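Local coordinates for protein N-acetylmuramoyl-l-alanine amidase (Bartonella henselae, PDB 3NE8) that probably cleaves the amide bond between N-acetylmuramic acid and L-alanine in peptidoglycan, as a zinc-dependent hydrolase that remodels the bacterial cell wall, at residues S114-D119 with D175-K180; R40-K45 with M212-A217; R6-P11 with K68-F73; I81-I86 with G192-K197. One frame throughout, in Å; residues are numbered along the deposited sequence. Where two conformers were deposited one is given.

Interaction 1: residues S114-D119 with D175-K180. With ZN (zinc ion), chain B.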
loop_
_atom_site.group_PDB
_atom_site.type_symbol
_atom_site.label_atom_id
_atom_site.label_comp_id
_atom_site.label_asym_id
_atom_site.label_seq_id
_atom_site.Cartn_x
_atom_site.Cartn_y
_atom_site.Cartn_z
ATOM N N SER A 114 15.159 24.303 -6.419
ATOM C CA SER A 114 16.593 24.263 -6.664
ATOM C C SER A 114 17.008 23.021 -7.446
ATOM O O SER A 114 17.835 23.097 -8.359
ATOM C CB SER A 114 17.359 24.326 -5.342
ATOM O OG SER A 114 17.215 25.596 -4.739
ATOM N N GLU A 115 16.446 21.873 -7.087
ATOM C CA GLU A 115 16.824 20.619 -7.723
ATOM C C GLU A 115 16.349 20.517 -9.169
ATOM O O GLU A 115 16.968 19.827 -9.985
ATOM C CB GLU A 115 16.351 19.434 -6.880
ATOM C CG GLU A 115 17.164 19.306 -5.610
ATOM C CD GLU A 115 18.615 19.085 -5.944
ATOM O OE1 GLU A 115 19.431 20.041 -5.880
ATOM O OE2 GLU A 115 18.929 17.952 -6.342
ATOM N N ASN A 116 15.272 21.218 -9.497
ATOM C CA ASN A 116 14.797 21.261 -10.873
ATOM C C ASN A 116 15.673 22.142 -11.752
ATOM O O ASN A 116 15.790 21.906 -12.956
ATOM C CB ASN A 116 13.353 21.753 -10.933
ATOM C CG ASN A 116 12.357 20.722 -10.415
ATOM O OD1 ASN A 116 12.647 19.517 -10.362
ATOM N ND2 ASN A 116 11.172 21.191 -10.045
ATOM N N LYS A 117 16.308 23.141 -11.159
ATOM C CA LYS A 117 17.101 24.104 -11.918
ATOM C C LYS A 117 18.436 23.561 -12.409
ATOM O O LYS A 117 19.085 24.177 -13.247
ATOM C CB LYS A 117 17.329 25.368 -11.092
ATOM C CG LYS A 117 16.067 26.189 -10.894
ATOM C CD LYS A 117 16.270 27.327 -9.910
ATOM C CE LYS A 117 14.951 28.025 -9.614
ATOM N NZ LYS A 117 15.090 29.062 -8.555
ATOM N N VAL A 118 18.855 22.408 -11.894
ATOM C CA VAL A 118 20.170 21.884 -12.281
ATOM C C VAL A 118 20.291 21.535 -13.765
ATOM O O VAL A 118 21.408 21.495 -14.299
ATOM C CB VAL A 118 20.613 20.681 -11.422
ATOM C CG1 VAL A 118 20.713 21.089 -9.960
ATOM C CG2 VAL A 118 19.674 19.508 -11.617
ATOM N N ASP A 119 19.168 21.322 -14.447
ATOM C CA ASP A 119 19.211 21.094 -15.891
ATOM C C ASP A 119 19.974 22.209 -16.596
ATOM O O ASP A 119 20.640 21.976 -17.607
ATOM C CB ASP A 119 17.806 21.075 -16.492
ATOM C CG ASP A 119 17.103 19.740 -16.349
ATOM O OD1 ASP A 119 17.741 18.719 -16.028
ATOM O OD2 ASP A 119 15.883 19.728 -16.609
ATOM N N ASP A 175 7.044 19.477 -6.274
ATOM C CA ASP A 175 6.970 19.284 -7.714
ATOM C C ASP A 175 8.350 18.994 -8.321
ATOM O O ASP A 175 8.894 19.797 -9.084
ATOM C CB ASP A 175 6.332 20.525 -8.343
ATOM C CG ASP A 175 5.971 20.332 -9.797
ATOM O OD1 ASP A 175 5.813 19.179 -10.248
ATOM O OD2 ASP A 175 5.829 21.360 -10.493
ATOM N N PHE A 176 8.911 17.843 -7.973
ATOM C CA PHE A 176 10.207 17.407 -8.503
ATOM C C PHE A 176 10.052 16.857 -9.924
ATOM O O PHE A 176 9.341 15.867 -10.141
ATOM C CB PHE A 176 10.796 16.303 -7.620
ATOM C CG PHE A 176 11.238 16.768 -6.263
ATOM C CD1 PHE A 176 12.495 17.313 -6.079
ATOM C CD2 PHE A 176 10.401 16.638 -5.164
ATOM C CE1 PHE A 176 12.908 17.734 -4.819
ATOM C CE2 PHE A 176 10.808 17.054 -3.909
ATOM C CZ PHE A 176 12.057 17.597 -3.733
ATOM N N GLN A 177 10.723 17.481 -10.888
ATOM C CA GLN A 177 10.600 17.047 -12.276
ATOM C C GLN A 177 11.114 15.627 -12.517
ATOM O O GLN A 177 10.648 14.942 -13.427
ATOM C CB GLN A 177 11.296 18.036 -13.217
ATOM C CG GLN A 177 10.668 19.420 -13.220
ATOM C CD GLN A 177 9.164 19.371 -13.381
ATOM O OE1 GLN A 177 8.651 19.120 -14.473
ATOM N NE2 GLN A 177 8.445 19.608 -12.290
ATOM N N VAL A 178 12.048 15.166 -11.695
ATOM C CA VAL A 178 12.573 13.819 -11.899
ATOM C C VAL A 178 11.557 12.747 -11.488
ATOM O O VAL A 178 11.743 11.565 -11.802
ATOM C CB VAL A 178 13.928 13.619 -11.182
ATOM C CG1 VAL A 178 13.736 13.315 -9.699
ATOM C CG2 VAL A 178 14.734 12.516 -11.864
ATOM N N LEU A 179 10.479 13.164 -10.819
ATOM C CA LEU A 179 9.444 12.238 -10.360
ATOM C C LEU A 179 8.206 12.238 -11.265
ATOM O O LEU A 179 7.156 11.732 -10.869
ATOM C CB LEU A 179 9.045 12.556 -8.911
ATOM C CG LEU A 179 10.166 12.531 -7.866
ATOM C CD1 LEU A 179 9.611 12.787 -6.463
ATOM C CD2 LEU A 179 10.935 11.205 -7.923
ATOM N N LYS A 180 8.336 12.776 -12.477
ATOM C CA LYS A 180 7.195 12.986 -13.371
ATOM C C LYS A 180 6.750 11.791 -14.219
ATOM O O LYS A 180 5.804 11.930 -14.993
ATOM C CB LYS A 180 7.481 14.163 -14.312
ATOM C CG LYS A 180 7.557 15.513 -13.628
ATOM C CD LYS A 180 6.196 16.173 -13.538
ATOM C CE LYS A 180 6.304 17.540 -12.887
ATOM N NZ LYS A 180 5.000 18.254 -12.860
HETATM ZN ZN ZN B . 20.373 16.697 -5.261
HETATM O O HOH W 1 13.581 16.783 -9.650
#
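Asn116 reaches the backbone of 175-180 with both atoms of its carboxamide. ND2 donates to Asp175 O over 2.8 Å, the acceptor lying in the amide plane and the bond nearly straight at 165°. OD1 accepts from Gln177 N at 2.9 Å, the donor tilted out of the carbonyl plane. Asparagine suits the place because one flat group offers a donor and an acceptor side by side, matching a C=O and an N-H on either side of Phe176. A bridging water donates to Asn116 OD1 at 3.0 Å and accepts from Val178 N. In one of its two conformers Gln177 gives Asp175 O a second donor, NE2, from above the carbonyl plane, and packs CG 3.5 Å from Asn116 CG. Within the same loop Lys180 NZ forms a salt bridge to the syn lone pair of Asp175 OD1 at 2.9 Å. Beyond these bonds, Glu115 CB meets the edge of the Phe176 ring, which also packs on Leu111 and Ala112. The Glu115 chain bends at chi2 (-60°) and turns its carboxylate to the metal, OE2 lying 2.2 Å from the zinc ion. The loop thus holds the C-terminal part of helix 106-116, and Glu115 fills a coordination position, consistent with an inhibited form of the amidase in line with the reported conformational switch; His13, Glu28, His82 and Asp84 complete the zinc site.

Interaction 2: residues R40-K45 with M212-A217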
loop_
_atom_site.group_PDB
_atom_site.type_symbol
_atom_site.label_atom_id
_atom_site.label_comp_id
_atom_site.label_asym_id
_atom_site.label_seq_id
_atom_site.Cartn_x
_atom_site.Cartn_y
_atom_site.Cartn_z
ATOM N N ARG A 40 22.400 -1.162 -5.542
ATOM C CA ARG A 40 22.439 -2.196 -6.574
ATOM C C ARG A 40 23.017 -3.503 -6.030
ATOM O O ARG A 40 22.453 -4.581 -6.233
ATOM C CB ARG A 40 23.251 -1.707 -7.781
ATOM C CG ARG A 40 23.507 -2.758 -8.867
ATOM C CD ARG A 40 24.427 -2.196 -9.988
ATOM N NE ARG A 40 25.784 -1.911 -9.513
ATOM C CZ ARG A 40 26.708 -1.224 -10.196
ATOM N NH1 ARG A 40 26.410 -0.740 -11.376
ATOM N NH2 ARG A 40 27.921 -1.007 -9.689
ATOM N N ASP A 41 24.137 -3.409 -5.324
ATOM C CA ASP A 41 24.771 -4.593 -4.767
ATOM C C ASP A 41 23.840 -5.319 -3.797
ATOM O O ASP A 41 23.731 -6.536 -3.836
ATOM C CB ASP A 41 26.068 -4.217 -4.060
ATOM C CG ASP A 41 26.842 -5.429 -3.572
ATOM O OD1 ASP A 41 27.253 -6.250 -4.419
ATOM O OD2 ASP A 41 27.044 -5.558 -2.344
ATOM N N GLU A 42 23.185 -4.578 -2.911
ATOM C CA GLU A 42 22.261 -5.197 -1.967
ATOM C C GLU A 42 21.111 -5.882 -2.697
ATOM O O GLU A 42 20.709 -6.981 -2.327
ATOM C CB GLU A 42 21.739 -4.161 -0.965
ATOM C CG GLU A 42 22.801 -3.615 -0.005
ATOM C CD GLU A 42 23.441 -4.691 0.842
ATOM O OE1 GLU A 42 22.711 -5.535 1.395
ATOM O OE2 GLU A 42 24.685 -4.691 0.965
ATOM N N LEU A 43 20.571 -5.227 -3.715
ATOM C CA LEU A 43 19.471 -5.809 -4.472
ATOM C C LEU A 43 19.903 -7.074 -5.207
ATOM O O LEU A 43 19.124 -8.029 -5.322
ATOM C CB LEU A 43 18.890 -4.785 -5.448
ATOM C CG LEU A 43 18.090 -3.681 -4.778
ATOM C CD1 LEU A 43 17.866 -2.548 -5.744
ATOM C CD2 LEU A 43 16.752 -4.218 -4.284
ATOM N N GLN A 44 21.139 -7.082 -5.696
ATOM C CA GLN A 44 21.653 -8.203 -6.468
ATOM C C GLN A 44 22.041 -9.389 -5.570
ATOM O O GLN A 44 22.232 -10.513 -6.052
ATOM C CB GLN A 44 22.791 -7.749 -7.396
ATOM C CG GLN A 44 22.264 -6.909 -8.564
ATOM C CD GLN A 44 23.324 -6.302 -9.462
ATOM O OE1 GLN A 44 24.519 -6.225 -9.111
ATOM N NE2 GLN A 44 22.887 -5.827 -10.629
ATOM N N LYS A 45 22.128 -9.151 -4.263
ATOM C CA LYS A 45 22.314 -10.238 -3.302
ATOM C C LYS A 45 21.002 -10.975 -3.107
ATOM O O LYS A 45 20.987 -12.150 -2.743
ATOM C CB LYS A 45 22.757 -9.696 -1.941
ATOM C CG LYS A 45 24.191 -9.223 -1.869
ATOM C CD LYS A 45 24.502 -8.689 -0.475
ATOM C CE LYS A 45 25.953 -8.248 -0.354
ATOM N NZ LYS A 45 26.241 -7.641 0.977
HETATM N N MSE A 212 22.037 1.597 5.265
HETATM C CA MSE A 212 20.846 2.250 4.752
HETATM C C MSE A 212 20.391 1.601 3.454
HETATM O O MSE A 212 19.192 1.397 3.244
HETATM C CB MSE A 212 21.056 3.754 4.566
HETATM C CG MSE A 212 19.806 4.457 4.077
HETATM SE SE MSE A 212 19.961 6.401 4.107
HETATM C CE MSE A 212 18.289 6.850 3.237
ATOM N N ALA A 213 21.341 1.293 2.575
ATOM C CA ALA A 213 21.008 0.618 1.332
ATOM C C ALA A 213 20.337 -0.729 1.596
ATOM O O ALA A 213 19.395 -1.103 0.899
ATOM C CB ALA A 213 22.263 0.452 0.471
ATOM N N ALA A 214 20.816 -1.457 2.600
ATOM C CA ALA A 214 20.226 -2.750 2.937
ATOM C C ALA A 214 18.766 -2.597 3.352
ATOM O O ALA A 214 17.917 -3.429 2.997
ATOM C CB ALA A 214 21.018 -3.440 4.022
ATOM N N SER A 215 18.463 -1.541 4.106
ATOM C CA SER A 215 17.094 -1.291 4.537
ATOM C C SER A 215 16.216 -0.963 3.331
ATOM O O SER A 215 15.098 -1.470 3.194
ATOM C CB SER A 215 17.074 -0.141 5.540
ATOM O OG SER A 215 15.743 0.150 5.944
ATOM N N ILE A 216 16.707 -0.102 2.449
ATOM C CA ILE A 216 15.944 0.217 1.247
ATOM C C ILE A 216 15.722 -1.022 0.383
ATOM O O ILE A 216 14.630 -1.223 -0.153
ATOM C CB ILE A 216 16.591 1.370 0.461
ATOM C CG1 ILE A 216 16.610 2.631 1.330
ATOM C CG2 ILE A 216 15.858 1.618 -0.855
ATOM C CD1 ILE A 216 17.388 3.765 0.760
ATOM N N ALA A 217 16.729 -1.885 0.282
ATOM C CA ALA A 217 16.589 -3.112 -0.503
ATOM C C ALA A 217 15.489 -4.004 0.073
ATOM O O ALA A 217 14.703 -4.596 -0.677
ATOM C CB ALA A 217 17.911 -3.862 -0.580
#
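This is a close helix-helix packing in which the C-terminal part of helix 28-45 crosses helix 206-227 over a surface of alanines. The axes of the two short segments approach to 8.7 Å at a crossing angle of -48°, and no hydrogen bond joins them. Small residues allow that closeness: Ala217 points its methyl at the other helix, where CB lies 3.9 Å from Glu42 CB and equally far from Leu43 CD2. Glu42 takes part through its aliphatic half. With CG anti to its own carbonyl carbon (chi1 -67°) and the chain bent at chi2, the side chain folds along the partner helix, so that CG sits 4.1 Å from Ala213 CB and OE1 3.8 Å from Ala214 CB. The carboxylate is thereby carried to the margin of the contact, where Glu42 OE2 makes a weak salt bridge of 3.3 Å with Lys45 NZ from the next turn. A glutamate suits this border, apolar along CB and CG and charged at its carboxylate. Leu43 turns inward as well, touching Ile220 and, on strand 49-53, Thr49 and Val51. Around the pair, Phe35 packs on Ala213 and Ile216, while helix 135-161 meets helix 206-227 through Leu159 and Asn158.

Interaction 3: residues R6-P11 with K68-F73; sequences RVVLDP and KKAQEF. With ACT (acetate ion), chain E.
The guanidinium of Arg6 lies over one face of the Phe73 ring, tilted so that NH2 dips closest, 3.3 Å above the ring plane over its centre. This is a cation-pi contact, with Arg6 CZ 4.1 Å from the centroid of the Phe73 ring and 16° off its normal. At the edge of the guanidinium, in its plane, two acceptors divide the N-H groups. The backbone oxygen of Phe73 is gripped side-on by two nitrogens, Arg6 NE at 2.8 Å and Arg6 NH2 at 3.0 Å. An acetate, probably from the crystallisation liquor, takes the end, with Arg6 NH1 2.7 Å from its O and Arg6 NH2 donating to its OXT. One residue therefore holds Phe73 both by ring and by carbonyl, and the partial negative charge expected at the C-terminal end of a helix would probably strengthen the grip. The bend of the Arg6 chain at chi3 (66°) helps turn the flat group over the ring. Arginine suits the task because its flat cation can lie over a ring while its N-H groups donate in their own plane. Val8, two residues along the strand, faces the same side: its CG2 touches Phe73 CD2 at 3.5 Å, and its CB approaches Ala70 CB at 4.3 Å. The small alanine lets the helix come close to the strand, while Ile50, Ala52 and Phe78 of the flanking strands pack on the same residues. Helix 63-72 connects strands 49-53 and 77-82, parallel on either side of strand 5-11: a beta-alpha-beta crossover packed upon the strand it spans in an alpha/beta fold.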
loop_
_atom_site.group_PDB
_atom_site.type_symbol
_atom_site.label_atom_id
_atom_site.label_comp_id
_atom_site.label_asym_id
_atom_site.label_seq_id
_atom_site.Cartn_x
_atom_site.Cartn_y
_atom_site.Cartn_z
ATOM N N ARG A 6 11.623 -4.947 -11.572
ATOM C CA ARG A 6 12.565 -4.102 -12.300
ATOM C C ARG A 6 12.702 -2.739 -11.639
ATOM O O ARG A 6 11.723 -2.006 -11.503
ATOM C CB ARG A 6 12.096 -3.954 -13.750
ATOM C CG ARG A 6 11.866 -5.298 -14.455
ATOM C CD ARG A 6 11.312 -5.133 -15.865
ATOM N NE ARG A 6 12.276 -4.489 -16.752
ATOM C CZ ARG A 6 13.329 -5.100 -17.278
ATOM N NH1 ARG A 6 13.558 -6.386 -17.016
ATOM N NH2 ARG A 6 14.150 -4.429 -18.069
ATOM N N VAL A 7 13.920 -2.395 -11.236
ATOM C CA VAL A 7 14.173 -1.164 -10.495
ATOM C C VAL A 7 15.224 -0.324 -11.202
ATOM O O VAL A 7 16.275 -0.843 -11.587
ATOM C CB VAL A 7 14.694 -1.481 -9.081
ATOM C CG1 VAL A 7 14.949 -0.202 -8.294
ATOM C CG2 VAL A 7 13.702 -2.351 -8.348
ATOM N N VAL A 8 14.954 0.972 -11.354
ATOM C CA VAL A 8 15.940 1.896 -11.880
ATOM C C VAL A 8 16.334 2.859 -10.782
ATOM O O VAL A 8 15.466 3.455 -10.124
ATOM C CB VAL A 8 15.409 2.633 -13.124
ATOM C CG1 VAL A 8 16.359 3.769 -13.531
ATOM C CG2 VAL A 8 15.252 1.635 -14.270
ATOM N N LEU A 9 17.643 2.965 -10.560
ATOM C CA LEU A 9 18.221 3.879 -9.591
ATOM C C LEU A 9 18.843 5.052 -10.321
ATOM O O LEU A 9 19.578 4.867 -11.295
ATOM C CB LEU A 9 19.296 3.187 -8.758
ATOM C CG LEU A 9 18.864 1.890 -8.082
ATOM C CD1 LEU A 9 20.011 1.270 -7.301
ATOM C CD2 LEU A 9 17.664 2.102 -7.174
ATOM N N ASP A 10 18.569 6.254 -9.832
ATOM C CA ASP A 10 19.064 7.479 -10.434
ATOM C C ASP A 10 19.998 8.198 -9.475
ATOM O O ASP A 10 19.552 8.871 -8.544
ATOM C CB ASP A 10 17.885 8.398 -10.776
ATOM C CG ASP A 10 18.336 9.748 -11.281
ATOM O OD1 ASP A 10 19.200 9.761 -12.183
ATOM O OD2 ASP A 10 17.863 10.792 -10.770
ATOM N N PRO A 11 21.320 8.070 -9.692
ATOM C CA PRO A 11 22.251 8.839 -8.857
ATOM C C PRO A 11 22.172 10.321 -9.227
ATOM O O PRO A 11 22.528 10.711 -10.345
ATOM C CB PRO A 11 23.632 8.259 -9.215
ATOM C CG PRO A 11 23.364 7.009 -10.012
ATOM C CD PRO A 11 22.027 7.216 -10.664
ATOM N N LYS A 68 13.138 9.153 -18.820
ATOM C CA LYS A 68 13.044 8.364 -20.041
ATOM C C LYS A 68 13.734 7.009 -19.877
ATOM O O LYS A 68 13.243 5.989 -20.350
ATOM C CB LYS A 68 13.647 9.151 -21.204
ATOM C CG LYS A 68 13.698 8.418 -22.535
ATOM C CD LYS A 68 14.158 9.369 -23.637
ATOM C CE LYS A 68 14.512 8.631 -24.920
ATOM N NZ LYS A 68 15.821 7.926 -24.814
ATOM N N LYS A 69 14.879 6.999 -19.205
ATOM C CA LYS A 69 15.599 5.745 -18.992
ATOM C C LYS A 69 14.778 4.771 -18.147
ATOM O O LYS A 69 14.761 3.572 -18.421
ATOM C CB LYS A 69 16.976 6.007 -18.373
ATOM C CG LYS A 69 17.968 6.646 -19.343
ATOM C CD LYS A 69 19.267 7.024 -18.637
ATOM C CE LYS A 69 20.290 7.641 -19.589
ATOM N NZ LYS A 69 20.649 6.725 -20.706
ATOM N N ALA A 70 14.080 5.277 -17.138
ATOM C CA ALA A 70 13.223 4.429 -16.320
ATOM C C ALA A 70 12.115 3.810 -17.178
ATOM O O ALA A 70 11.821 2.623 -17.054
ATOM C CB ALA A 70 12.632 5.235 -15.170
ATOM N N GLN A 71 11.501 4.617 -18.035
ATOM C CA GLN A 71 10.436 4.134 -18.905
ATOM C C GLN A 71 10.948 3.147 -19.948
ATOM O O GLN A 71 10.307 2.137 -20.216
ATOM C CB GLN A 71 9.732 5.309 -19.577
ATOM C CG GLN A 71 9.013 6.214 -18.595
ATOM C CD GLN A 71 8.485 7.461 -19.247
ATOM O OE1 GLN A 71 9.198 8.136 -19.988
ATOM N NE2 GLN A 71 7.224 7.776 -18.985
ATOM N N GLU A 72 12.096 3.438 -20.544
ATOM C CA GLU A 72 12.692 2.551 -21.539
ATOM C C GLU A 72 13.004 1.174 -20.959
ATOM O O GLU A 72 12.958 0.162 -21.666
ATOM C CB GLU A 72 13.957 3.185 -22.125
ATOM C CG GLU A 72 13.675 4.387 -23.014
ATOM C CD GLU A 72 14.933 5.144 -23.413
ATOM O OE1 GLU A 72 14.881 5.879 -24.420
ATOM O OE2 GLU A 72 15.966 5.010 -22.721
ATOM N N PHE A 73 13.322 1.142 -19.665
ATOM C CA PHE A 73 13.658 -0.101 -18.970
ATOM C C PHE A 73 12.399 -0.863 -18.544
ATOM O O PHE A 73 12.499 -1.961 -17.990
ATOM C CB PHE A 73 14.498 0.226 -17.722
ATOM C CG PHE A 73 15.227 -0.957 -17.129
ATOM C CD1 PHE A 73 16.285 -1.534 -17.804
ATOM C CD2 PHE A 73 14.894 -1.449 -15.877
ATOM C CE1 PHE A 73 16.975 -2.616 -17.261
ATOM C CE2 PHE A 73 15.589 -2.516 -15.326
ATOM C CZ PHE A 73 16.628 -3.099 -16.020
HETATM C C ACT E . 16.505 -7.038 -18.880
HETATM O O ACT E . 15.526 -7.626 -18.366
HETATM O OXT ACT E . 16.472 -5.791 -18.883
HETATM C CH3 ACT E . 17.662 -7.788 -19.472
#

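Interaction 4: residues I81-I86 with G192-K197. With ZN (zinc ion), chain B.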
loop_
_atom_site.group_PDB
_atom_site.type_symbol
_atom_site.label_atom_id
_atom_site.label_comp_id
_atom_site.label_asym_id
_atom_site.label_seq_id
_atom_site.Cartn_x
_atom_site.Cartn_y
_atom_site.Cartn_z
ATOM N N ILE A 81 18.317 9.360 -6.058
ATOM C CA ILE A 81 19.125 9.381 -4.842
ATOM C C ILE A 81 19.885 10.702 -4.742
ATOM O O ILE A 81 20.596 11.079 -5.681
ATOM C CB ILE A 81 20.130 8.212 -4.886
ATOM C CG1 ILE A 81 19.385 6.871 -4.899
ATOM C CG2 ILE A 81 21.136 8.288 -3.735
ATOM C CD1 ILE A 81 20.167 5.723 -5.473
ATOM N N HIS A 82 19.722 11.390 -3.610
ATOM C CA HIS A 82 20.246 12.736 -3.395
ATOM C C HIS A 82 20.871 12.919 -2.025
ATOM O O HIS A 82 20.630 12.126 -1.113
ATOM C CB HIS A 82 19.133 13.765 -3.618
ATOM C CG HIS A 82 18.776 13.900 -5.056
ATOM N ND1 HIS A 82 19.299 14.894 -5.852
ATOM C CD2 HIS A 82 18.054 13.095 -5.874
ATOM C CE1 HIS A 82 18.881 14.717 -7.095
ATOM N NE2 HIS A 82 18.124 13.637 -7.133
ATOM N N ALA A 83 21.687 13.962 -1.910
ATOM C CA ALA A 83 22.254 14.392 -0.638
ATOM C C ALA A 83 22.470 15.904 -0.711
ATOM O O ALA A 83 23.594 16.393 -0.833
ATOM C CB ALA A 83 23.554 13.661 -0.350
ATOM N N ASP A 84 21.368 16.639 -0.652
ATOM C CA ASP A 84 21.367 18.049 -0.995
ATOM C C ASP A 84 21.694 18.986 0.149
ATOM O O ASP A 84 21.783 18.588 1.308
ATOM C CB ASP A 84 19.998 18.419 -1.562
ATOM C CG ASP A 84 19.793 17.858 -2.944
ATOM O OD1 ASP A 84 20.527 18.294 -3.855
ATOM O OD2 ASP A 84 18.938 16.969 -3.126
ATOM N N THR A 85 21.893 20.245 -0.205
ATOM C CA THR A 85 21.935 21.312 0.777
ATOM C C THR A 85 20.529 21.887 0.888
ATOM O O THR A 85 19.879 22.128 -0.131
ATOM C CB THR A 85 22.905 22.425 0.353
ATOM O OG1 THR A 85 24.250 22.004 0.600
ATOM C CG2 THR A 85 22.633 23.702 1.135
ATOM N N ILE A 86 20.049 22.080 2.112
ATOM C CA ILE A 86 18.745 22.714 2.312
ATOM C C ILE A 86 18.954 24.022 3.054
ATOM O O ILE A 86 20.034 24.271 3.594
ATOM C CB ILE A 86 17.707 21.806 3.026
ATOM C CG1 ILE A 86 18.320 21.092 4.228
ATOM C CG2 ILE A 86 17.120 20.790 2.051
ATOM C CD1 ILE A 86 17.320 20.234 4.987
ATOM N N GLY A 192 20.807 11.963 3.221
ATOM C CA GLY A 192 21.097 12.912 4.286
ATOM C C GLY A 192 21.323 14.262 3.630
ATOM O O GLY A 192 21.305 14.352 2.405
ATOM N N TYR A 193 21.552 15.305 4.424
ATOM C CA TYR A 193 21.758 16.634 3.861
ATOM C C TYR A 193 23.194 17.093 4.047
ATOM O O TYR A 193 23.674 17.216 5.169
ATOM C CB TYR A 193 20.777 17.642 4.474
ATOM C CG TYR A 193 19.348 17.282 4.140
ATOM C CD1 TYR A 193 18.768 17.694 2.947
ATOM C CD2 TYR A 193 18.599 16.481 4.993
ATOM C CE1 TYR A 193 17.462 17.335 2.617
ATOM C CE2 TYR A 193 17.288 16.120 4.673
ATOM C CZ TYR A 193 16.729 16.552 3.487
ATOM O OH TYR A 193 15.436 16.206 3.157
ATOM N N LEU A 194 23.881 17.359 2.945
ATOM C CA LEU A 194 25.263 17.814 3.035
ATOM C C LEU A 194 25.404 19.203 3.666
ATOM O O LEU A 194 26.515 19.631 3.979
ATOM C CB LEU A 194 25.939 17.755 1.664
ATOM C CG LEU A 194 26.447 16.358 1.303
ATOM C CD1 LEU A 194 26.924 16.284 -0.136
ATOM C CD2 LEU A 194 27.571 15.938 2.242
ATOM N N SER A 195 24.286 19.899 3.866
ATOM C CA SER A 195 24.281 21.175 4.577
ATOM C C SER A 195 24.426 20.991 6.084
ATOM O O SER A 195 24.673 21.955 6.807
ATOM C CB SER A 195 23.009 21.969 4.260
ATOM O OG SER A 195 21.875 21.117 4.185
ATOM N N ASN A 196 24.256 19.761 6.558
ATOM C CA ASN A 196 24.378 19.456 7.980
ATOM C C ASN A 196 25.642 18.653 8.259
ATOM O O ASN A 196 25.904 17.645 7.602
ATOM C CB ASN A 196 23.152 18.677 8.456
ATOM C CG ASN A 196 23.241 18.310 9.913
ATOM O OD1 ASN A 196 23.790 17.269 10.273
ATOM N ND2 ASN A 196 22.721 19.185 10.774
ATOM N N LYS A 197 26.426 19.105 9.234
ATOM C CA LYS A 197 27.745 18.532 9.486
ATOM C C LYS A 197 27.692 17.098 9.978
ATOM O O LYS A 197 28.579 16.302 9.666
ATOM C CB LYS A 197 28.502 19.382 10.505
ATOM C CG LYS A 197 28.722 20.796 10.047
ATOM C CD LYS A 197 29.857 20.860 9.048
ATOM C CE LYS A 197 29.971 22.239 8.433
ATOM N NZ LYS A 197 28.857 22.479 7.473
HETATM ZN ZN ZN B . 20.373 16.697 -5.261
#
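Ile86 and Ser195 share the straightest bond of the contact: Ile86 N donates to Ser195 OG over 2.9 Å at 169°. The hydroxyl gets there because OG stands between its own backbone N and carbonyl carbon (chi1 39°). Beside it Asp84 O receives a bent, weak bond from Leu194 N. The long arm of Ile86 sets CD1 over the Tyr193 ring, 3.6 Å from the centroid and 13° off the normal, a CH-pi contact, while the CG2 branch touches Tyr193 CE1. Nearer the strand, two buried oxygens lack a hydrogen-bonding partner: the methyl Leu194 CD1 covers Ala83 O at 3.4 Å, and Gly192 O meets Ala83 CA in a C-H...O contact of 3.2 Å. The next shell fixes these groups. Tyr193 OH is hydrogen-bonded to Thr95 and Tyr97, and a type I turn from Tyr193 leads to Asn196, N-cap of helix 197-203. Asp84 N is bonded to Glu190, and Ala83 N to the zinc ligand Glu28, which positions the backbone presenting the metal ligands. His82 ND1 lies 2.2 Å from the zinc ion, and Asp84 binds it unevenly, OD1 at 2.1 Å and OD2 at 2.6 Å from the metal. His82 NE2 is tied back to Ser80. His82, at the end of strand 77-82, and Asp84, in the loop after it, complete the zinc site with His13, Glu28 and Glu115 in the alpha/beta fold of the zinc-dependent N-acetylmuramoyl-L-alanine amidases.

How the interactions relate
Interactions 1 and 4 meet at the zinc ion, interaction 1 supplying Glu115 and interaction 4 His82 and Asp84, although their centres lie about 16 Å apart. Interaction 3 is built on strand 5-11, next to strand 77-82 in the mixed sheet; the probable hydrogen bond from Ile81 N to Asp10 O links it to interaction 4. Interaction 2 lies about 25 Å from interaction 1, centre to centre, and touches interaction 3 where Arg40 meets Leu9. Along the sequence interaction 1 is nested inside the loop closed by interaction 4, and both inside that of interaction 2, whose segments alternate with those of interaction 3. Ligands far apart in sequence thus converge on one metal beside a single helix-covered sheet.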